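Local coordinates for beta-ketoacyl synthase (Pseudomonas aeruginosa, PDB 4CW4), which catalyses the condensation of acetyl-CoA with malonyl-ACP to give acetoacetyl-ACP, the primer that starts bacterial fatty acid synthesis, at residues A419-I424 / V532-S537; A433-A438 / G492-G497. All blocks are in the same frame, centred on the assembly; numbering follows the deposited sequence. Where two conformers were deposited one is given.

Interaction 1. Residues A419-I424 / V532-S537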
loop_
_atom_site.group_PDB
_atom_site.type_symbol
_atom_site.label_atom_id
_atom_site.label_comp_id
_atom_site.label_asym_id
_atom_site.label_seq_id
_atom_site.Cartn_x
_atom_site.Cartn_y
_atom_site.Cartn_z
ATOM N N ALA A 419 17.386 -12.553 -19.147
ATOM C CA ALA A 419 18.106 -13.787 -18.872
ATOM C C ALA A 419 17.119 -14.900 -18.525
ATOM O O ALA A 419 17.298 -16.054 -18.946
ATOM C CB ALA A 419 19.096 -13.595 -17.731
ATOM N N SER A 420 16.080 -14.572 -17.759
ATOM C CA SER A 420 15.132 -15.592 -17.328
ATOM C C SER A 420 14.377 -16.148 -18.536
ATOM O O SER A 420 14.125 -17.354 -18.618
ATOM C CB SER A 420 14.169 -15.063 -16.269
ATOM O OG SER A 420 13.217 -14.175 -16.816
ATOM N N ALA A 421 14.048 -15.264 -19.486
ATOM C CA ALA A 421 13.355 -15.686 -20.685
ATOM C C ALA A 421 14.257 -16.579 -21.545
ATOM O O ALA A 421 13.798 -17.553 -22.126
ATOM C CB ALA A 421 12.855 -14.475 -21.481
ATOM N N VAL A 422 15.539 -16.245 -21.638
ATOM C CA VAL A 422 16.477 -17.074 -22.394
ATOM C C VAL A 422 16.471 -18.507 -21.858
ATOM O O VAL A 422 16.483 -19.465 -22.620
ATOM C CB VAL A 422 17.904 -16.479 -22.367
ATOM C CG1 VAL A 422 18.928 -17.464 -22.921
ATOM C CG2 VAL A 422 17.951 -15.167 -23.151
ATOM N N GLN A 423 16.413 -18.663 -20.540
ATOM C CA GLN A 423 16.402 -20.006 -19.975
ATOM C C GLN A 423 15.175 -20.798 -20.385
ATOM O O GLN A 423 15.224 -22.019 -20.475
ATOM C CB GLN A 423 16.454 -19.952 -18.453
ATOM C CG GLN A 423 17.701 -19.318 -17.897
ATOM C CD GLN A 423 17.909 -19.689 -16.456
ATOM O OE1 GLN A 423 17.911 -18.828 -15.559
ATOM N NE2 GLN A 423 18.086 -20.982 -16.214
ATOM N N ILE A 424 14.066 -20.109 -20.615
ATOM C CA ILE A 424 12.804 -20.792 -20.846
ATOM C C ILE A 424 12.524 -21.009 -22.326
ATOM O O ILE A 424 12.098 -22.091 -22.699
ATOM C CB ILE A 424 11.627 -20.066 -20.145
ATOM C CG1 ILE A 424 11.784 -20.182 -18.621
ATOM C CG2 ILE A 424 10.288 -20.656 -20.595
ATOM C CD1 ILE A 424 10.833 -19.300 -17.789
ATOM N N VAL A 532 7.247 -13.588 -26.801
ATOM C CA VAL A 532 7.617 -13.156 -25.462
ATOM C C VAL A 532 7.529 -11.646 -25.371
ATOM O O VAL A 532 8.007 -10.952 -26.256
ATOM C CB VAL A 532 9.052 -13.567 -25.140
ATOM C CG1 VAL A 532 9.508 -13.018 -23.761
ATOM C CG2 VAL A 532 9.187 -15.070 -25.204
ATOM N N CYS A 533 6.923 -11.148 -24.286
ATOM C CA CYS A 533 6.921 -9.717 -24.014
ATOM C C CYS A 533 7.579 -9.424 -22.675
ATOM O O CYS A 533 7.296 -10.094 -21.666
ATOM C CB CYS A 533 5.504 -9.156 -23.977
ATOM S SG CYS A 533 5.466 -7.354 -23.774
ATOM N N PHE A 534 8.443 -8.414 -22.677
ATOM C CA PHE A 534 9.012 -7.864 -21.458
ATOM C C PHE A 534 8.252 -6.587 -21.110
ATOM O O PHE A 534 8.278 -5.602 -21.867
ATOM C CB PHE A 534 10.483 -7.570 -21.680
ATOM C CG PHE A 534 11.268 -8.792 -22.064
ATOM C CD1 PHE A 534 11.582 -9.737 -21.119
ATOM C CD2 PHE A 534 11.654 -9.007 -23.370
ATOM C CE1 PHE A 534 12.284 -10.861 -21.450
ATOM C CE2 PHE A 534 12.349 -10.139 -23.713
ATOM C CZ PHE A 534 12.667 -11.070 -22.752
ATOM N N ILE A 535 7.560 -6.624 -19.973
ATOM C CA ILE A 535 6.829 -5.468 -19.459
ATOM C C ILE A 535 7.773 -4.679 -18.550
ATOM O O ILE A 535 8.282 -5.236 -17.570
ATOM C CB ILE A 535 5.610 -5.903 -18.622
ATOM C CG1 ILE A 535 4.713 -6.906 -19.363
ATOM C CG2 ILE A 535 4.812 -4.684 -18.192
ATOM C CD1 ILE A 535 4.128 -6.440 -20.632
ATOM N N ASN A 536 8.022 -3.412 -18.873
ATOM C CA ASN A 536 8.950 -2.609 -18.104
ATOM C C ASN A 536 8.271 -1.446 -17.391
ATOM O O ASN A 536 7.425 -0.752 -17.969
ATOM C CB ASN A 536 10.075 -2.075 -18.988
ATOM C CG ASN A 536 11.281 -1.653 -18.164
ATOM O OD1 ASN A 536 11.648 -2.333 -17.193
ATOM N ND2 ASN A 536 11.858 -0.502 -18.488
ATOM N N SER A 537 8.628 -1.244 -16.132
ATOM C CA SER A 537 7.952 -0.235 -15.319
ATOM C C SER A 537 8.838 0.326 -14.223
ATOM O O SER A 537 9.788 -0.300 -13.734
ATOM C CB SER A 537 6.683 -0.816 -14.699
ATOM O OG SER A 537 5.842 0.172 -14.141
#
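A421 of helix 409-425 and V532 of strand 532-539 mark the closest backbone approach, 7.9 Å between their CA atoms, so that side chains alone bridge the gap between helix and strand. Residues 419-424 lie near the C-terminal end of this helix, with A421 on its buried side; there I424 N reaches the A421 carbonyl O at 3.0 Å, three residues back. The methyl group of A421 points toward the strand and carries the whole contact from the helix side. Its CB meets the outer rim of the F534 ring, 3.6 Å from CZ and 3.7 Å from CE1, arriving at the ring edge close to the ring plane. F534 itself leaves the strand obliquely; with CG anti to the carbonyl carbon (chi1 -59°), the ring reaches across to the helix. Two residues earlier, V532 adds its CG1 methyl, 4.3 Å from A421 CB. The same CG1 lies 3.8 Å above the plane of the F534 ring, displaced toward its rim, so A421 at the edge and V532 over one face would both restrict tilting of the ring. A417 and V418 of the helix also touch F534, V425 touches V532, and V548 of the neighbouring strand 543-550 also touches A421. Beyond the helix, Y628 of the second subunit packs on A419. In the layered thiolase fold this is an outer helix lying against one face of the C-terminal half's core sheet, whereas C533 and I535 face helix 482-496 across the other. All three touching residues are buried and no hydrogen bond crosses the contact; helix and strand are joined here by van der Waals and hydrophobic contact, with the small alanine allowing a phenyl edge to sit close against the helix.

Interaction 2. Residues A433-A438 / G492-G497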
loop_
_atom_site.group_PDB
_atom_site.type_symbol
_atom_site.label_atom_id
_atom_site.label_comp_id
_atom_site.label_asym_id
_atom_site.label_seq_id
_atom_site.Cartn_x
_atom_site.Cartn_y
_atom_site.Cartn_z
ATOM N N ALA A 433 11.905 -13.012 -31.574
ATOM C CA ALA A 433 10.473 -13.105 -31.336
ATOM C C ALA A 433 10.091 -12.561 -29.970
ATOM O O ALA A 433 9.159 -13.060 -29.341
ATOM C CB ALA A 433 10.005 -14.537 -31.489
ATOM N N SER A 434 10.795 -11.523 -29.522
ATOM C CA SER A 434 10.402 -10.833 -28.293
ATOM C C SER A 434 10.234 -9.341 -28.546
ATOM O O SER A 434 10.800 -8.797 -29.493
ATOM C CB SER A 434 11.391 -11.097 -27.137
ATOM O OG SER A 434 12.553 -10.310 -27.245
ATOM N N PHE A 435 9.434 -8.696 -27.700
ATOM C CA PHE A 435 9.226 -7.255 -27.767
ATOM C C PHE A 435 9.147 -6.686 -26.356
ATOM O O PHE A 435 8.985 -7.424 -25.374
ATOM C CB PHE A 435 8.005 -6.886 -28.633
ATOM C CG PHE A 435 6.650 -7.277 -28.063
ATOM C CD1 PHE A 435 6.254 -8.607 -27.966
ATOM C CD2 PHE A 435 5.738 -6.290 -27.695
ATOM C CE1 PHE A 435 4.984 -8.942 -27.476
ATOM C CE2 PHE A 435 4.485 -6.623 -27.201
ATOM C CZ PHE A 435 4.111 -7.951 -27.098
ATOM N N VAL A 436 9.288 -5.369 -26.273
ATOM C CA VAL A 436 9.280 -4.671 -25.000
ATOM C C VAL A 436 8.090 -3.727 -24.940
ATOM O O VAL A 436 7.867 -2.905 -25.831
ATOM C CB VAL A 436 10.568 -3.836 -24.806
ATOM C CG1 VAL A 436 10.527 -3.064 -23.470
ATOM C CG2 VAL A 436 11.816 -4.704 -24.894
ATOM N N HIS A 437 7.304 -3.872 -23.887
ATOM C CA HIS A 437 6.340 -2.857 -23.490
ATOM C C HIS A 437 7.091 -1.883 -22.606
ATOM O O HIS A 437 7.269 -2.105 -21.399
ATOM C CB HIS A 437 5.132 -3.479 -22.781
ATOM C CG HIS A 437 3.904 -3.455 -23.627
ATOM N ND1 HIS A 437 3.123 -2.331 -23.737
ATOM C CD2 HIS A 437 3.368 -4.381 -24.466
ATOM C CE1 HIS A 437 2.150 -2.561 -24.601
ATOM N NE2 HIS A 437 2.274 -3.801 -25.053
ATOM N N ALA A 438 7.556 -0.806 -23.231
ATOM C CA ALA A 438 8.359 0.173 -22.544
ATOM C C ALA A 438 7.524 0.922 -21.542
ATOM O O ALA A 438 6.338 1.146 -21.741
ATOM C CB ALA A 438 8.952 1.156 -23.519
ATOM N N GLY A 492 -2.982 -8.608 -26.483
ATOM C CA GLY A 492 -3.573 -8.289 -27.763
ATOM C C GLY A 492 -2.597 -8.490 -28.906
ATOM O O GLY A 492 -2.972 -8.963 -29.985
ATOM N N THR A 493 -1.338 -8.107 -28.700
ATOM C CA THR A 493 -0.307 -8.396 -29.709
ATOM C C THR A 493 -0.198 -9.901 -29.971
ATOM O O THR A 493 -0.084 -10.324 -31.119
ATOM C CB THR A 493 1.043 -7.779 -29.318
ATOM O OG1 THR A 493 0.918 -6.358 -29.378
ATOM C CG2 THR A 493 2.196 -8.246 -30.240
ATOM N N PHE A 494 -0.216 -10.711 -28.919
ATOM C CA PHE A 494 -0.206 -12.154 -29.112
ATOM C C PHE A 494 -1.420 -12.620 -29.936
ATOM O O PHE A 494 -1.289 -13.473 -30.815
ATOM C CB PHE A 494 -0.195 -12.895 -27.762
ATOM C CG PHE A 494 1.071 -12.748 -26.967
ATOM C CD1 PHE A 494 2.303 -12.633 -27.576
ATOM C CD2 PHE A 494 1.007 -12.720 -25.583
ATOM C CE1 PHE A 494 3.453 -12.489 -26.822
ATOM C CE2 PHE A 494 2.138 -12.584 -24.836
ATOM C CZ PHE A 494 3.371 -12.474 -25.461
ATOM N N LYS A 495 -2.589 -12.052 -29.655
ATOM C CA LYS A 495 -3.842 -12.456 -30.297
ATOM C C LYS A 495 -3.858 -12.137 -31.778
ATOM O O LYS A 495 -4.181 -12.998 -32.601
ATOM C CB LYS A 495 -5.026 -11.758 -29.612
ATOM C CG LYS A 495 -6.418 -11.994 -30.248
ATOM C CD LYS A 495 -6.924 -13.384 -29.978
ATOM C CE LYS A 495 -8.314 -13.604 -30.542
ATOM N NZ LYS A 495 -8.761 -14.999 -30.329
ATOM N N TYR A 496 -3.514 -10.900 -32.115
ATOM C CA TYR A 496 -3.725 -10.397 -33.469
ATOM C C TYR A 496 -2.447 -10.193 -34.296
ATOM O O TYR A 496 -2.527 -9.921 -35.493
ATOM C CB TYR A 496 -4.486 -9.076 -33.423
ATOM C CG TYR A 496 -5.907 -9.189 -32.916
ATOM C CD1 TYR A 496 -6.884 -9.823 -33.677
ATOM C CD2 TYR A 496 -6.285 -8.618 -31.705
ATOM C CE1 TYR A 496 -8.195 -9.913 -33.235
ATOM C CE2 TYR A 496 -7.600 -8.697 -31.255
ATOM C CZ TYR A 496 -8.545 -9.340 -32.026
ATOM O OH TYR A 496 -9.848 -9.407 -31.585
ATOM N N GLY A 497 -1.284 -10.292 -33.661
ATOM C CA GLY A 497 -0.016 -10.162 -34.355
ATOM C C GLY A 497 0.335 -8.748 -34.768
ATOM O O GLY A 497 1.048 -8.547 -35.750
HETATM O O HOH W 1 0.869 -4.482 -27.370
#
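F435, on strand 434-437, faces T493 in the last turns of helix 482-496, with their CA atoms 9.8 Å apart. The two side chains approach from opposite directions. F435 points at the helix, its CG set between the backbone N and the carbonyl carbon (chi1 68°), and the far end of the ring does the touching: CZ lies 3.7 Å from T493 CG2 and 3.8 Å from T493 CB. F494, one residue further along the helix, comes in beside it, with its CE1 3.9 Å from F435 CE1, near the plane of the F435 ring and at its edge; the two side chains lie aslant, without stacking. L499, L530 and P467 also touch F435, burying it among apolar groups, while F30 of helix 28-33 lies against T493. The arrangement belongs to the layered thiolase fold of the ketosynthases, in which the helix that follows the second predicted active-site histidine, H477, in the sequence, here 482-496, runs between the two core sheets; F435 and H437 project toward it from the C-terminal sheet. A single water adds a polar bridge between the layers. It sits in the plane of the H437 imidazole at its edge, 2.8 Å from NE2, and donates to T493 OG1 at 2.7 Å. The hydroxyl of T493 is also bonded to the I498 carbonyl O just past the helix; two bonds thus grip OG1, which should also steady the rotation (chi1 -67°) that presents CG2 to the phenyl ring. The helix ends immediately beyond: G497 N still bonds the T493 carbonyl O at 2.8 Å, while a positive phi of 74°, readily adopted by glycine, turns the chain out of the helix.

How the interactions relate
Interactions 1 and 2 meet along neighbouring parallel strands, 532-539 and 434-437, their centres 12 Å apart. Probable backbone hydrogen bonds tie them: F534 N to F435 O at 2.9 Å and F534 O to H437 N at 2.8 Å. F534 also packs its ring against S434, with CE2 3.5 Å from OG. The two contacts lie on opposite faces of the paired strands, interaction 1 against outer helix 409-425 and interaction 2 against central helix 482-496. Strand 434-437 leads directly to H439, a predicted active-site residue, whose side chain is about 11 Å from that of F534; interaction 2 itself lies away from the annotated sites.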